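Local coordinates for mnemiopsin 1 (Mnemiopsis leidyi, PDB 5VP3), which probably emits light when calcium binds its EF-hands, as a bioluminescent, Ca(2+)-regulated photoprotein of a ctenophore, at residues Val17-Lys22 / Glu112-Arg117; His82-His87 / Arg106-Ala111. All coordinates share one frame; numbering follows the deposited sequence.

Contact 1 of 2, residues Val17-Lys22 / Glu112-Arg117; sequences VGNTWK and ERERER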
loop_
_atom_site.group_PDB
_atom_site.type_symbol
_atom_site.label_atom_id
_atom_site.label_comp_id
_atom_site.label_asym_id
_atom_site.label_seq_id
_atom_site.Cartn_x
_atom_site.Cartn_y
_atom_site.Cartn_z
ATOM N N VAL A 17 22.805 -1.102 1.947
ATOM C CA VAL A 17 23.106 -1.785 3.208
ATOM C C VAL A 17 23.700 -3.175 2.960
ATOM O O VAL A 17 23.719 -4.019 3.866
ATOM C CB VAL A 17 21.864 -1.857 4.124
ATOM C CG1 VAL A 17 21.354 -0.477 4.443
ATOM C CG2 VAL A 17 20.719 -2.651 3.496
ATOM N N GLY A 18 24.139 -3.446 1.736
ATOM C CA GLY A 18 24.812 -4.692 1.444
ATOM C C GLY A 18 23.909 -5.889 1.333
ATOM O O GLY A 18 24.390 -7.014 1.453
ATOM N N ASN A 19 22.613 -5.699 1.093
ATOM C CA ASN A 19 21.690 -6.824 1.008
ATOM C C ASN A 19 21.770 -7.360 -0.416
ATOM O O ASN A 19 21.632 -6.594 -1.371
ATOM C CB ASN A 19 20.281 -6.381 1.407
ATOM C CG ASN A 19 19.248 -7.457 1.218
ATOM O OD1 ASN A 19 19.063 -7.938 0.126
ATOM N ND2 ASN A 19 18.559 -7.828 2.291
ATOM N N THR A 20 22.055 -8.658 -0.567
ATOM C CA THR A 20 22.347 -9.248 -1.879
ATOM C C THR A 20 21.116 -9.848 -2.557
ATOM O O THR A 20 21.258 -10.609 -3.520
ATOM C CB THR A 20 23.412 -10.354 -1.742
ATOM O OG1 THR A 20 22.950 -11.307 -0.786
ATOM C CG2 THR A 20 24.746 -9.799 -1.275
ATOM N N TRP A 21 19.922 -9.546 -2.068
ATOM C CA TRP A 21 18.727 -10.265 -2.501
ATOM C C TRP A 21 18.551 -10.170 -4.008
ATOM O O TRP A 21 18.772 -9.108 -4.620
ATOM C CB TRP A 21 17.497 -9.702 -1.778
ATOM C CG TRP A 21 16.187 -10.258 -2.171
ATOM C CD1 TRP A 21 15.507 -11.293 -1.560
ATOM C CD2 TRP A 21 15.362 -9.812 -3.239
ATOM N NE1 TRP A 21 14.317 -11.514 -2.206
ATOM C CE2 TRP A 21 14.202 -10.618 -3.239
ATOM C CE3 TRP A 21 15.491 -8.815 -4.212
ATOM C CZ2 TRP A 21 13.175 -10.441 -4.163
ATOM C CZ3 TRP A 21 14.475 -8.649 -5.128
ATOM C CH2 TRP A 21 13.334 -9.446 -5.099
ATOM N N LYS A 22 18.121 -11.297 -4.598
ATOM C CA LYS A 22 17.836 -11.419 -6.021
ATOM C C LYS A 22 16.432 -11.939 -6.245
ATOM O O LYS A 22 15.981 -12.882 -5.592
ATOM C CB LYS A 22 18.833 -12.390 -6.728
ATOM C CG LYS A 22 20.196 -11.797 -7.031
ATOM C CD LYS A 22 20.045 -10.402 -7.679
ATOM C CE LYS A 22 21.264 -9.995 -8.494
ATOM N NZ LYS A 22 22.334 -9.472 -7.604
ATOM N N GLU A 112 11.295 -4.000 3.152
ATOM C CA GLU A 112 10.607 -3.894 4.434
ATOM C C GLU A 112 11.180 -4.875 5.454
ATOM O O GLU A 112 11.292 -4.547 6.635
ATOM C CB GLU A 112 9.091 -4.120 4.266
ATOM C CG GLU A 112 8.358 -2.961 3.605
ATOM C CD GLU A 112 8.019 -1.842 4.560
ATOM O OE1 GLU A 112 7.101 -1.982 5.412
ATOM O OE2 GLU A 112 8.670 -0.787 4.447
ATOM N N ARG A 113 11.502 -6.099 5.040
ATOM C CA ARG A 113 12.128 -7.033 5.982
ATOM C C ARG A 113 13.484 -6.519 6.482
ATOM O O ARG A 113 13.839 -6.708 7.654
ATOM C CB ARG A 113 12.285 -8.414 5.333
ATOM C CG ARG A 113 10.919 -9.170 5.209
ATOM C CD ARG A 113 11.088 -10.602 4.709
ATOM N NE ARG A 113 11.696 -10.687 3.370
ATOM C CZ ARG A 113 11.024 -10.884 2.230
ATOM N NH1 ARG A 113 9.698 -11.020 2.216
ATOM N NH2 ARG A 113 11.685 -10.958 1.081
ATOM N N GLU A 114 14.256 -5.873 5.606
ATOM C CA GLU A 114 15.575 -5.346 5.981
ATOM C C GLU A 114 15.409 -4.211 6.979
ATOM O O GLU A 114 16.071 -4.171 8.017
ATOM C CB GLU A 114 16.294 -4.882 4.703
ATOM C CG GLU A 114 17.727 -4.381 4.849
ATOM C CD GLU A 114 18.676 -5.452 5.379
ATOM O OE1 GLU A 114 18.468 -6.636 5.064
ATOM O OE2 GLU A 114 19.622 -5.110 6.116
ATOM N N ARG A 115 14.469 -3.350 6.710
ATOM C CA ARG A 115 14.093 -2.316 7.624
ATOM C C ARG A 115 13.683 -2.855 8.979
ATOM O O ARG A 115 14.080 -2.342 9.951
ATOM C CB ARG A 115 12.980 -1.479 7.061
ATOM C CG ARG A 115 13.370 -0.354 6.145
ATOM C CD ARG A 115 12.154 0.327 5.539
ATOM N NE ARG A 115 12.510 0.697 4.230
ATOM C CZ ARG A 115 11.967 0.269 3.139
ATOM N NH1 ARG A 115 10.936 -0.477 3.131
ATOM N NH2 ARG A 115 12.492 0.670 2.045
ATOM N N GLU A 116 12.882 -3.886 9.012
ATOM C CA GLU A 116 12.461 -4.461 10.247
ATOM C C GLU A 116 13.646 -4.916 11.045
ATOM O O GLU A 116 13.783 -4.594 12.168
ATOM C CB GLU A 116 11.565 -5.662 10.057
ATOM C CG GLU A 116 10.161 -5.368 9.722
ATOM C CD GLU A 116 9.403 -6.600 9.357
ATOM O OE1 GLU A 116 9.983 -7.532 8.877
ATOM O OE2 GLU A 116 8.233 -6.622 9.536
ATOM N N ARG A 117 14.490 -5.680 10.413
ATOM C CA ARG A 117 15.640 -6.211 11.065
ATOM C C ARG A 117 16.537 -5.104 11.585
ATOM O O ARG A 117 17.165 -5.253 12.554
ATOM C CB ARG A 117 16.365 -7.213 10.175
ATOM C CG ARG A 117 17.606 -6.739 9.510
ATOM C CD ARG A 117 18.442 -7.863 8.988
ATOM N NE ARG A 117 19.183 -8.500 10.009
ATOM C CZ ARG A 117 19.863 -9.604 9.830
ATOM N NH1 ARG A 117 19.881 -10.180 8.670
ATOM N NH2 ARG A 117 20.529 -10.129 10.819
HETATM O O HOH W 1 22.362 -5.993 4.734
#
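Asn19 and Glu114 hold this surface contact together, joining the loop after helix 9-16, which ends in a Schellman motif at Gly18, to the last turns of helix 101-117. Asn19 ND2 donates to Glu114 OE1 at 3.0 Å with an N-H...O angle of 161°. The acceptor lies nearly in the amide plane, yet the amide meets the carboxylate from above its plane, the two flat groups standing 81° apart. Val17 adds the apolar part: its CG2 packs on the Glu114 methylene CG at 3.7 Å, the two side chains coming from opposite directions. A water lies between Val17 O and Glu114 OE2, donating to OE2 at 3.2 Å; its 2.5 Å distance to Val17 O is too short to be trusted. Glu114 CG runs anti to the backbone N (chi1 -176°) and the chain then bends at chi2, which sets one oxygen toward Asn19 and the other toward the water. OE2 also forms a salt bridge with Arg118, so both carboxylate oxygens are gripped and the negative charge is probably well stabilised. Asn19 is fixed at both ends of its amide, since ND2 also donates to Glu110 while OD1 is held by the backbone. Farther along, Trp21 NE1 lies at the edge of the Arg113 guanidinium, near its plane and 4.2 Å from NH2; that guanidinium has its salt bridge with Glu110. Beyond Gly18, whose phi is positive, an Asx turn is closed by Trp21 N donating to Asn19 OD1 at 2.9 Å.

Contact 2 of 2, residues His82-His87 / Arg106-Ala111; sequences HTFFFH and RVFAEA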
loop_
_atom_site.group_PDB
_atom_site.type_symbol
_atom_site.label_atom_id
_atom_site.label_comp_id
_atom_site.label_asym_id
_atom_site.label_seq_id
_atom_site.Cartn_x
_atom_site.Cartn_y
_atom_site.Cartn_z
ATOM N N HIS A 82 2.771 8.842 -1.683
ATOM C CA HIS A 82 3.869 9.087 -2.612
ATOM C C HIS A 82 5.088 8.264 -2.227
ATOM O O HIS A 82 5.756 7.675 -3.084
ATOM C CB HIS A 82 4.265 10.554 -2.604
ATOM C CG HIS A 82 3.517 11.389 -3.558
ATOM N ND1 HIS A 82 2.226 11.802 -3.329
ATOM C CD2 HIS A 82 3.890 11.925 -4.741
ATOM C CE1 HIS A 82 1.834 12.568 -4.334
ATOM N NE2 HIS A 82 2.826 12.658 -5.199
ATOM N N THR A 83 5.433 8.268 -0.947
ATOM C CA THR A 83 6.619 7.547 -0.513
ATOM C C THR A 83 6.434 6.061 -0.741
ATOM O O THR A 83 7.336 5.375 -1.242
ATOM C CB THR A 83 6.881 7.819 0.968
ATOM O OG1 THR A 83 7.105 9.212 1.182
ATOM C CG2 THR A 83 8.086 7.027 1.456
ATOM N N PHE A 84 5.264 5.548 -0.361
ATOM C CA PHE A 84 4.976 4.131 -0.509
ATOM C C PHE A 84 5.124 3.700 -1.958
ATOM O O PHE A 84 5.827 2.725 -2.254
ATOM C CB PHE A 84 3.566 3.827 0.004
ATOM C CG PHE A 84 3.256 2.349 0.100
ATOM C CD1 PHE A 84 3.795 1.582 1.106
ATOM C CD2 PHE A 84 2.394 1.756 -0.799
ATOM C CE1 PHE A 84 3.483 0.248 1.213
ATOM C CE2 PHE A 84 2.068 0.418 -0.713
ATOM C CZ PHE A 84 2.611 -0.350 0.285
ATOM N N PHE A 85 4.511 4.425 -2.890
ATOM C CA PHE A 85 4.542 3.916 -4.257
ATOM C C PHE A 85 5.876 4.188 -4.937
ATOM O O PHE A 85 6.330 3.373 -5.741
ATOM C CB PHE A 85 3.329 4.439 -5.047
ATOM C CG PHE A 85 2.090 3.648 -4.751
ATOM C CD1 PHE A 85 1.849 2.469 -5.429
ATOM C CD2 PHE A 85 1.245 4.016 -3.724
ATOM C CE1 PHE A 85 0.748 1.694 -5.139
ATOM C CE2 PHE A 85 0.124 3.252 -3.427
ATOM C CZ PHE A 85 -0.109 2.071 -4.137
ATOM N N PHE A 86 6.574 5.250 -4.558
ATOM C CA PHE A 86 7.961 5.408 -4.992
ATOM C C PHE A 86 8.798 4.204 -4.589
ATOM O O PHE A 86 9.617 3.701 -5.370
ATOM C CB PHE A 86 8.539 6.689 -4.381
ATOM C CG PHE A 86 9.907 7.048 -4.866
ATOM C CD1 PHE A 86 10.223 7.013 -6.216
ATOM C CD2 PHE A 86 10.870 7.490 -3.958
ATOM C CE1 PHE A 86 11.490 7.377 -6.651
ATOM C CE2 PHE A 86 12.123 7.863 -4.378
ATOM C CZ PHE A 86 12.445 7.794 -5.728
ATOM N N HIS A 87 8.638 3.740 -3.360
ATOM C CA HIS A 87 9.421 2.588 -2.940
ATOM C C HIS A 87 8.896 1.282 -3.529
ATOM O O HIS A 87 9.638 0.284 -3.554
ATOM C CB HIS A 87 9.460 2.543 -1.419
ATOM C CG HIS A 87 10.448 3.492 -0.829
ATOM N ND1 HIS A 87 11.586 3.065 -0.180
ATOM C CD2 HIS A 87 10.490 4.846 -0.818
ATOM C CE1 HIS A 87 12.283 4.120 0.214
ATOM N NE2 HIS A 87 11.633 5.211 -0.151
ATOM N N ARG A 106 8.088 -7.527 -5.062
ATOM C CA ARG A 106 8.856 -8.463 -4.260
ATOM C C ARG A 106 10.138 -7.824 -3.729
ATOM O O ARG A 106 10.572 -8.170 -2.641
ATOM C CB ARG A 106 9.154 -9.727 -5.077
ATOM C CG ARG A 106 7.913 -10.602 -5.296
ATOM C CD ARG A 106 7.515 -11.356 -4.037
ATOM N NE ARG A 106 6.510 -10.660 -3.237
ATOM C CZ ARG A 106 6.314 -10.863 -1.927
ATOM N NH1 ARG A 106 5.367 -10.192 -1.297
ATOM N NH2 ARG A 106 7.065 -11.719 -1.236
ATOM N N VAL A 107 10.753 -6.884 -4.446
ATOM C CA VAL A 107 11.937 -6.270 -3.864
ATOM C C VAL A 107 11.533 -5.307 -2.767
ATOM O O VAL A 107 12.285 -5.098 -1.806
ATOM C CB VAL A 107 12.798 -5.578 -4.929
ATOM C CG1 VAL A 107 12.023 -4.450 -5.625
ATOM C CG2 VAL A 107 14.135 -5.058 -4.311
ATOM N N PHE A 108 10.362 -4.681 -2.895
ATOM C CA PHE A 108 9.862 -3.853 -1.804
ATOM C C PHE A 108 9.663 -4.687 -0.536
ATOM O O PHE A 108 10.008 -4.242 0.571
ATOM C CB PHE A 108 8.556 -3.173 -2.218
ATOM C CG PHE A 108 7.897 -2.428 -1.096
ATOM C CD1 PHE A 108 8.334 -1.167 -0.746
ATOM C CD2 PHE A 108 6.881 -3.005 -0.359
ATOM C CE1 PHE A 108 7.771 -0.486 0.297
ATOM C CE2 PHE A 108 6.284 -2.308 0.691
ATOM C CZ PHE A 108 6.732 -1.051 1.002
ATOM N N ALA A 109 9.149 -5.914 -0.677
ATOM C CA ALA A 109 8.915 -6.748 0.499
ATOM C C ALA A 109 10.222 -7.076 1.206
ATOM O O ALA A 109 10.272 -7.106 2.443
ATOM C CB ALA A 109 8.202 -8.044 0.116
ATOM N N GLU A 110 11.266 -7.412 0.445
ATOM C CA GLU A 110 12.570 -7.641 1.058
ATOM C C GLU A 110 13.077 -6.388 1.760
ATOM O O GLU A 110 13.642 -6.472 2.854
ATOM C CB GLU A 110 13.572 -8.102 0.008
ATOM C CG GLU A 110 14.972 -8.313 0.537
ATOM C CD GLU A 110 15.121 -9.465 1.517
ATOM O OE1 GLU A 110 14.273 -10.374 1.518
ATOM O OE2 GLU A 110 16.119 -9.468 2.286
ATOM N N ALA A 111 12.891 -5.213 1.145
ATOM C CA ALA A 111 13.340 -3.972 1.770
ATOM C C ALA A 111 12.597 -3.697 3.082
ATOM O O ALA A 111 13.199 -3.235 4.051
ATOM C CB ALA A 111 13.180 -2.813 0.791
#
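His87 and Phe108 are the residues whose CA atoms come nearest, 6.6 Å apart, where the C-terminal end of helix 71-87 meets the middle of helix 101-117. This is a helix-helix contact inside a mainly helical EF-hand protein, between two helices linked by the short connection that carries strand 96-97. Both segments keep regular helical bonding, with His87 N on Thr83 O and Ala111 N on Val107 O, and no hydrogen bond passes between them. Phe108 fills the gap. Its CG stands anti to the backbone N (chi1 173°), and the ring reaches across to helix 71-87, touching Phe84 with its outer end and His87 with one flank. The side chains of Phe84 and Phe108 cross at about a right angle, and their ring planes are turned 77° from each other with centroids 5.2 Å apart, an oblique aromatic pair. The touching atoms are Phe84 CE1 and Phe108 CZ, 3.5 Å apart, with Phe108 CE2 close behind at 3.8 Å from the same Phe84 CE1. Beside them, His87 CB rests 3.9 Å from Phe108 CE1, while its imidazole leads away from the contact. Ile124 of helix 123-135 touches both phenylalanines, and Ser10 of helix 9-16 packs on Phe108, so the pair sits among four helices. An alanine in place of Phe108 would probably open a gap between the two helices, leaving the Phe84 ring without its crossing partner and freer to turn. The carbonyl of His87, near the helix end, is taken by the Ser10 hydroxyl in a hydrogen bond, and the same oxygen also lies 3.4 Å from Phe108 CD1.

Helix 101-117 serves both contacts, and their centres lie about 12 Å apart on the same side of the chain's centre. Contact 2 is the buried one, apolar and aromatic, and draws on the middle of that helix. Contact 1 lies at the surface, its centre about 19 Å from the chain's centre, where the end of the helix meets a loop through one amide-carboxylate hydrogen bond, a small apolar touch and a water, with the charges paired along the helix and just beyond it. Along the chain, contact 2 is nested within the loop that contact 1 closes. Glu110 belongs to segment 106-111 yet serves Asn19 and Arg113 of contact 1, and Trp21 packs on Val107, next to Phe108.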